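Local coordinates for protein branched-chain-amino-acid aminotransferase (Deinococcus radiodurans, PDB 3UZO) that probably catalyses the reversible, pyridoxal-phosphate-dependent transfer of the amino group between leucine, valine or isoleucine and 2-oxoglutarate in branched-chain amino acid biosynthesis, at residues R35-L41 with G52-N58; S141-F147 with S166-V172. One frame throughout, in Å; residues are numbered along the deposited sequence.

Contact 1: R35-L41 with G52-N58; sequences RTDLRYL and GTLTEDN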
loop_
_atom_site.group_PDB
_atom_site.type_symbol
_atom_site.label_atom_id
_atom_site.label_comp_id
_atom_site.label_asym_id
_atom_site.label_seq_id
_atom_site.Cartn_x
_atom_site.Cartn_y
_atom_site.Cartn_z
ATOM N N ARG A 35 20.841 -1.944 14.880
ATOM C CA ARG A 35 20.785 -3.391 14.800
ATOM C C ARG A 35 20.989 -4.050 16.149
ATOM O O ARG A 35 22.030 -3.876 16.793
ATOM C CB ARG A 35 21.821 -3.916 13.806
ATOM C CG ARG A 35 21.748 -5.424 13.611
ATOM C CD ARG A 35 22.661 -5.892 12.498
ATOM N NE ARG A 35 22.607 -7.343 12.329
ATOM C CZ ARG A 35 23.138 -7.994 11.298
ATOM N NH1 ARG A 35 23.765 -7.320 10.338
ATOM N NH2 ARG A 35 23.035 -9.316 11.220
ATOM N N THR A 36 19.982 -4.795 16.596
ATOM C CA THR A 36 20.121 -5.496 17.863
ATOM C C THR A 36 20.611 -6.903 17.520
ATOM O O THR A 36 20.715 -7.258 16.344
ATOM C CB THR A 36 18.798 -5.525 18.659
ATOM O OG1 THR A 36 17.739 -5.967 17.809
ATOM C CG2 THR A 36 18.470 -4.117 19.192
ATOM N N ASP A 37 20.912 -7.708 18.529
ATOM C CA ASP A 37 21.474 -9.035 18.281
ATOM C C ASP A 37 20.629 -10.103 17.586
ATOM O O ASP A 37 21.045 -10.676 16.576
ATOM C CB ASP A 37 22.024 -9.610 19.595
ATOM C CG ASP A 37 23.128 -8.744 20.198
ATOM O OD1 ASP A 37 23.688 -7.895 19.470
ATOM O OD2 ASP A 37 23.447 -8.919 21.396
ATOM N N LEU A 38 19.443 -10.371 18.114
ATOM C CA LEU A 38 18.613 -11.423 17.553
ATOM C C LEU A 38 17.158 -11.041 17.289
ATOM O O LEU A 38 16.554 -10.277 18.052
ATOM C CB LEU A 38 18.643 -12.620 18.500
ATOM C CG LEU A 38 20.013 -13.263 18.718
ATOM C CD1 LEU A 38 19.993 -14.119 19.991
ATOM C CD2 LEU A 38 20.377 -14.088 17.499
ATOM N N ARG A 39 16.612 -11.577 16.203
ATOM C CA ARG A 39 15.209 -11.340 15.863
ATOM C C ARG A 39 14.500 -12.673 15.631
ATOM O O ARG A 39 15.140 -13.695 15.323
ATOM C CB ARG A 39 15.083 -10.441 14.626
ATOM C CG ARG A 39 15.864 -10.888 13.402
ATOM C CD ARG A 39 16.806 -9.784 12.948
ATOM N NE ARG A 39 18.005 -9.766 13.761
ATOM C CZ ARG A 39 18.581 -8.684 14.270
ATOM N NH1 ARG A 39 18.080 -7.465 14.073
ATOM N NH2 ARG A 39 19.676 -8.837 14.991
ATOM N N TYR A 40 13.178 -12.651 15.788
ATOM C CA TYR A 40 12.333 -13.823 15.621
ATOM C C TYR A 40 11.865 -13.939 14.168
ATOM O O TYR A 40 11.529 -12.939 13.525
ATOM C CB TYR A 40 11.132 -13.709 16.569
ATOM C CG TYR A 40 10.125 -14.838 16.499
ATOM C CD1 TYR A 40 10.081 -15.825 17.485
ATOM C CD2 TYR A 40 9.185 -14.894 15.471
ATOM C CE1 TYR A 40 9.117 -16.842 17.451
ATOM C CE2 TYR A 40 8.219 -15.905 15.424
ATOM C CZ TYR A 40 8.192 -16.872 16.418
ATOM O OH TYR A 40 7.236 -17.859 16.373
ATOM N N LEU A 41 11.851 -15.164 13.654
ATOM C CA LEU A 41 11.426 -15.410 12.282
ATOM C C LEU A 41 10.623 -16.701 12.207
ATOM O O LEU A 41 11.055 -17.739 12.718
ATOM C CB LEU A 41 12.648 -15.516 11.363
ATOM C CG LEU A 41 12.391 -15.771 9.872
ATOM C CD1 LEU A 41 11.679 -14.581 9.265
ATOM C CD2 LEU A 41 13.717 -16.007 9.154
ATOM N N GLY A 52 8.748 -21.124 14.559
ATOM C CA GLY A 52 9.503 -19.885 14.582
ATOM C C GLY A 52 10.842 -20.105 15.264
ATOM O O GLY A 52 10.987 -21.007 16.087
ATOM N N THR A 53 11.824 -19.280 14.928
ATOM C CA THR A 53 13.149 -19.394 15.520
ATOM C C THR A 53 13.803 -18.028 15.647
ATOM O O THR A 53 13.311 -17.040 15.099
ATOM C CB THR A 53 14.071 -20.274 14.656
ATOM O OG1 THR A 53 15.382 -20.293 15.227
ATOM C CG2 THR A 53 14.167 -19.717 13.245
ATOM N N LEU A 54 14.904 -17.974 16.386
ATOM C CA LEU A 54 15.646 -16.731 16.539
ATOM C C LEU A 54 16.814 -16.784 15.570
ATOM O O LEU A 54 17.430 -17.837 15.381
ATOM C CB LEU A 54 16.179 -16.570 17.964
ATOM C CG LEU A 54 15.155 -16.262 19.055
ATOM C CD1 LEU A 54 15.875 -16.058 20.383
ATOM C CD2 LEU A 54 14.370 -15.017 18.675
ATOM N N THR A 55 17.099 -15.652 14.942
ATOM C CA THR A 55 18.203 -15.568 14.008
ATOM C C THR A 55 18.919 -14.238 14.193
ATOM O O THR A 55 18.351 -13.283 14.717
ATOM C CB THR A 55 17.717 -15.691 12.553
ATOM O OG1 THR A 55 18.832 -15.519 11.669
ATOM C CG2 THR A 55 16.648 -14.634 12.242
ATOM N N GLU A 56 20.179 -14.184 13.786
ATOM C CA GLU A 56 20.946 -12.955 13.896
ATOM C C GLU A 56 20.919 -12.126 12.606
ATOM O O GLU A 56 21.229 -10.938 12.619
ATOM C CB GLU A 56 22.395 -13.300 14.263
ATOM C CG GLU A 56 23.458 -12.471 13.570
ATOM C CD GLU A 56 23.655 -12.846 12.108
ATOM O OE1 GLU A 56 24.412 -12.139 11.414
ATOM O OE2 GLU A 56 23.060 -13.844 11.647
ATOM N N ASP A 57 20.521 -12.751 11.503
ATOM C CA ASP A 57 20.555 -12.102 10.192
ATOM C C ASP A 57 20.194 -10.609 10.018
ATOM O O ASP A 57 21.072 -9.797 9.746
ATOM C CB ASP A 57 19.787 -12.972 9.189
ATOM C CG ASP A 57 20.157 -12.662 7.751
ATOM O OD1 ASP A 57 20.011 -13.550 6.881
ATOM O OD2 ASP A 57 20.591 -11.524 7.495
ATOM N N ASN A 58 18.929 -10.242 10.154
ATOM C CA ASN A 58 18.474 -8.843 9.993
ATOM C C ASN A 58 18.249 -8.433 8.527
ATOM O O ASN A 58 17.863 -7.305 8.226
ATOM C CB ASN A 58 19.385 -7.850 10.777
ATOM C CG ASN A 58 20.225 -6.909 9.891
ATOM O OD1 ASN A 58 20.280 -5.694 10.138
ATOM N ND2 ASN A 58 20.912 -7.461 8.906
#

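Contact 2: S141-F147 with S166-V172; sequences SLYLRPF and SVFCVPV. With GLU (glutamic acid), chain D.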
loop_
_atom_site.group_PDB
_atom_site.type_symbol
_atom_site.label_atom_id
_atom_site.label_comp_id
_atom_site.label_asym_id
_atom_site.label_seq_id
_atom_site.Cartn_x
_atom_site.Cartn_y
_atom_site.Cartn_z
ATOM N N SER A 141 12.899 3.159 25.669
ATOM C CA SER A 141 12.152 1.916 25.706
ATOM C C SER A 141 12.714 1.025 24.622
ATOM O O SER A 141 13.550 1.455 23.817
ATOM C CB SER A 141 10.658 2.180 25.455
ATOM O OG SER A 141 10.456 2.759 24.173
ATOM N N LEU A 142 12.281 -0.230 24.621
ATOM C CA LEU A 142 12.718 -1.174 23.606
ATOM C C LEU A 142 11.519 -1.350 22.689
ATOM O O LEU A 142 10.515 -1.957 23.071
ATOM C CB LEU A 142 13.112 -2.519 24.233
ATOM C CG LEU A 142 13.664 -3.546 23.233
ATOM C CD1 LEU A 142 14.834 -2.941 22.456
ATOM C CD2 LEU A 142 14.106 -4.814 23.973
ATOM N N TYR A 143 11.621 -0.799 21.483
ATOM C CA TYR A 143 10.541 -0.871 20.509
ATOM C C TYR A 143 10.546 -2.193 19.767
ATOM O O TYR A 143 11.585 -2.625 19.277
ATOM C CB TYR A 143 10.674 0.252 19.480
ATOM C CG TYR A 143 9.517 0.335 18.504
ATOM C CD1 TYR A 143 8.335 0.995 18.846
ATOM C CD2 TYR A 143 9.614 -0.219 17.228
ATOM C CE1 TYR A 143 7.279 1.109 17.937
ATOM C CE2 TYR A 143 8.566 -0.113 16.309
ATOM C CZ TYR A 143 7.405 0.556 16.669
ATOM O OH TYR A 143 6.394 0.706 15.751
ATOM N N LEU A 144 9.373 -2.815 19.676
ATOM C CA LEU A 144 9.219 -4.087 18.978
ATOM C C LEU A 144 8.475 -3.877 17.672
ATOM O O LEU A 144 7.466 -3.164 17.634
ATOM C CB LEU A 144 8.452 -5.076 19.855
ATOM C CG LEU A 144 9.262 -5.545 21.064
ATOM C CD1 LEU A 144 8.351 -5.902 22.213
ATOM C CD2 LEU A 144 10.121 -6.734 20.649
ATOM N N ARG A 145 8.965 -4.510 16.610
ATOM C CA ARG A 145 8.348 -4.398 15.297
ATOM C C ARG A 145 7.978 -5.746 14.685
ATOM O O ARG A 145 8.769 -6.349 13.945
ATOM C CB ARG A 145 9.271 -3.624 14.338
ATOM C CG ARG A 145 8.852 -3.647 12.871
ATOM C CD ARG A 145 7.400 -3.194 12.686
ATOM N NE ARG A 145 7.179 -1.832 13.156
ATOM C CZ ARG A 145 7.500 -0.740 12.471
ATOM N NH1 ARG A 145 8.058 -0.846 11.274
ATOM N NH2 ARG A 145 7.254 0.463 12.980
ATOM N N PRO A 146 6.782 -6.257 15.018
ATOM C CA PRO A 146 6.316 -7.534 14.474
ATOM C C PRO A 146 5.768 -7.198 13.092
ATOM O O PRO A 146 5.197 -6.115 12.905
ATOM C CB PRO A 146 5.176 -7.938 15.419
ATOM C CG PRO A 146 5.399 -7.098 16.662
ATOM C CD PRO A 146 5.907 -5.802 16.111
ATOM N N PHE A 147 5.954 -8.088 12.121
ATOM C CA PHE A 147 5.419 -7.833 10.795
ATOM C C PHE A 147 5.213 -9.126 10.029
ATOM O O PHE A 147 5.845 -10.136 10.318
ATOM C CB PHE A 147 6.313 -6.855 10.006
ATOM C CG PHE A 147 7.669 -7.396 9.641
ATOM C CD1 PHE A 147 7.897 -7.951 8.385
ATOM C CD2 PHE A 147 8.734 -7.293 10.530
ATOM C CE1 PHE A 147 9.176 -8.389 8.014
ATOM C CE2 PHE A 147 10.014 -7.730 10.175
ATOM C CZ PHE A 147 10.234 -8.278 8.913
ATOM N N SER A 166 7.874 -11.952 11.388
ATOM C CA SER A 166 9.128 -11.662 12.065
ATOM C C SER A 166 8.955 -10.562 13.093
ATOM O O SER A 166 8.045 -9.734 12.990
ATOM C CB SER A 166 10.187 -11.250 11.028
ATOM O OG SER A 166 11.440 -10.968 11.624
ATOM N N VAL A 167 9.815 -10.577 14.102
ATOM C CA VAL A 167 9.791 -9.547 15.131
ATOM C C VAL A 167 11.217 -9.150 15.471
ATOM O O VAL A 167 12.017 -10.001 15.876
ATOM C CB VAL A 167 9.116 -10.013 16.464
ATOM C CG1 VAL A 167 9.018 -8.812 17.427
ATOM C CG2 VAL A 167 7.728 -10.567 16.203
ATOM N N PHE A 168 11.551 -7.877 15.267
ATOM C CA PHE A 168 12.877 -7.388 15.642
ATOM C C PHE A 168 12.636 -6.220 16.585
ATOM O O PHE A 168 11.514 -5.693 16.662
ATOM C CB PHE A 168 13.725 -6.983 14.418
ATOM C CG PHE A 168 13.215 -5.790 13.653
ATOM C CD1 PHE A 168 13.531 -4.488 14.060
ATOM C CD2 PHE A 168 12.477 -5.964 12.488
ATOM C CE1 PHE A 168 13.123 -3.378 13.306
ATOM C CE2 PHE A 168 12.059 -4.858 11.722
ATOM C CZ PHE A 168 12.389 -3.566 12.136
ATOM N N CYS A 169 13.656 -5.849 17.345
ATOM C CA CYS A 169 13.506 -4.754 18.290
ATOM C C CYS A 169 14.585 -3.707 18.093
ATOM O O CYS A 169 15.632 -3.985 17.516
ATOM C CB CYS A 169 13.532 -5.277 19.732
ATOM S SG CYS A 169 15.103 -6.008 20.245
ATOM N N VAL A 170 14.309 -2.501 18.574
ATOM C CA VAL A 170 15.225 -1.371 18.453
ATOM C C VAL A 170 15.058 -0.463 19.667
ATOM O O VAL A 170 13.949 -0.028 19.973
ATOM C CB VAL A 170 14.900 -0.520 17.188
ATOM C CG1 VAL A 170 15.892 0.649 17.061
ATOM C CG2 VAL A 170 14.934 -1.388 15.940
ATOM N N PRO A 171 16.152 -0.183 20.391
ATOM C CA PRO A 171 16.016 0.700 21.554
ATOM C C PRO A 171 15.684 2.085 21.000
ATOM O O PRO A 171 16.282 2.509 20.009
ATOM C CB PRO A 171 17.404 0.648 22.188
ATOM C CG PRO A 171 18.308 0.449 20.984
ATOM C CD PRO A 171 17.555 -0.587 20.185
ATOM N N VAL A 172 14.735 2.786 21.612
ATOM C CA VAL A 172 14.353 4.107 21.115
ATOM C C VAL A 172 14.013 5.104 22.213
ATOM O O VAL A 172 13.749 4.731 23.358
ATOM C CB VAL A 172 13.103 4.043 20.198
ATOM C CG1 VAL A 172 13.294 3.016 19.101
ATOM C CG2 VAL A 172 11.866 3.713 21.036
HETATM N N GLU D . 4.412 2.343 13.253
HETATM C CA GLU D . 4.797 3.779 13.261
HETATM C C GLU D . 6.033 3.996 12.420
HETATM O O GLU D . 6.270 5.150 12.016
HETATM C CB GLU D . 5.079 4.247 14.686
HETATM C CG GLU D . 3.842 4.615 15.468
HETATM C CD GLU D . 4.171 5.280 16.781
HETATM O OE1 GLU D . 5.095 6.124 16.801
HETATM O OE2 GLU D . 3.502 4.961 17.788
HETATM O OXT GLU D . 6.748 3.003 12.190
HETATM O O HOH W 1 10.508 5.589 24.101
#

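Contact 1: R35-L41 with G52-N58
R35-L41 and G52-N58 meet as the open end of an antiparallel beta hairpin, strands 39-45 and 48-55, at the margin, within this chain, of the antiparallel sheet. Two hydrogen-bonded pairs join the backbones: R39 with T55 (R39 N to T55 O 2.9 Å, T55 N to R39 O 2.8 Å), then L41 with T53. Between them Y40 faces L54 in a non-hydrogen-bonded pair, and the CD2 methyl of L54 rests on Y40 CB at 4.1 Å. Y40 OH comes within 3.5 Å of G52 CA, and the backbone angles of G52 and its closeness to that hydroxyl suit a residue without a side chain.

Toward the open end, the side chains of R35 and R39 carry the contact. The chain of R35 is extended from CG to NE, with CG anti to the backbone N (chi1 -176°), and this reach brings NH2 to E56 twice: it donates to E56 O at 2.8 Å, the carbonyl lying near the guanidinium plane, and forms a salt bridge with E56 OE1 at 3.1 Å. The N58 amide stacks on one face of the same guanidinium, the two planes only 8° apart. R39 is bent at chi2 and chi3, which curls its guanidinium back beside N58; N58 CB packs over one face, 3.6 Å from R39 NH1. NE of R39 is buried without a polar partner, whereas NH1 makes a salt bridge with E64 of the second subunit. T55 OG1 accepts from D57 N in an ST turn that leads the chain out of the strand.

Strand 162-172 flanks the hairpin next to strand 39-45, with L41 touching I164 and S166. Helix 115-128 packs on the side bearing Y40 and L54, where Q117 bonds the Y40 hydroxyl and Q124 touches both side chains.

Contact 2: S141-F147 with S166-V172
S141-F147 and S166-V172 run antiparallel, their axes 4.4 Å apart at closest approach and their directions 150° apart, in seven consecutive beta bridges. They belong to the hairpin of strands 141-151 and 162-172, at the middle of the antiparallel sheet in this class-IV aminotransferase. The backbone bonds are paired at S141/V172, Y143/V170, R145/F168 and F147/S166; the return bond from F168 N to R145 O is weak, at 3.4 Å.

Y143, R145, F147, F168 and V172 share one face. F168 has CG between its backbone N and carbonyl carbon, which lays the ring beneath the aliphatic part of R145: R145 CB sits over the ring face in a CH-pi contact, 4.0 Å from the centroid, and CG lies near the CE2-CZ rim. F147 crosses F168 at about a right angle, the rings meeting at their edges with F147 CE2 3.8 Å from F168 CD2. F147 CE2 and CZ also cover S166 CB.

The opposite face is apolar. L142 CD1 touches C169 SG, L144 CD2 touches both C169 CB and V167 CG1, and P146 CB meets V167 CG2 at 3.7 Å. Helix 115-128 covers L144, P146 and C169 here.

Y143 and R145 line the pocket of the bound glutamate. Y71 OH and V157 N of the second subunit also bond this ligand. Bends at chi2 and chi3 turn the end of the R145 side chain away from the partner strand, toward the glutamate. Besides a weak bond to that Y71, NH2 of R145 donates to Y143 OH at 2.9 Å, nearly straight at 168° and in the guanidinium plane, and to glutamate OXT at 2.7 Å, a more bent bond of 136°.

In the fold
Contacts 1 and 2 are neighbouring hairpins of one antiparallel sheet, joined where strand 39-45 runs beside strand 162-172: Y40 N lies 2.9 Å from V167 O, and Y40 O 2.7 Å from S166 OG, both probable hydrogen bonds, while R39 packs on F168. Contact 1 holds the sheet's margin within this chain and is only partly buried; beyond its strands, charged and amide groups link the loops. Contact 2 is wholly buried, its two segments bridged along their whole length, with an apolar face against a helix and a face bearing the glutamate-binding arginine. Both touch the second subunit, and E64 of that subunit reaches R39 in one and F147 and F168 in the other.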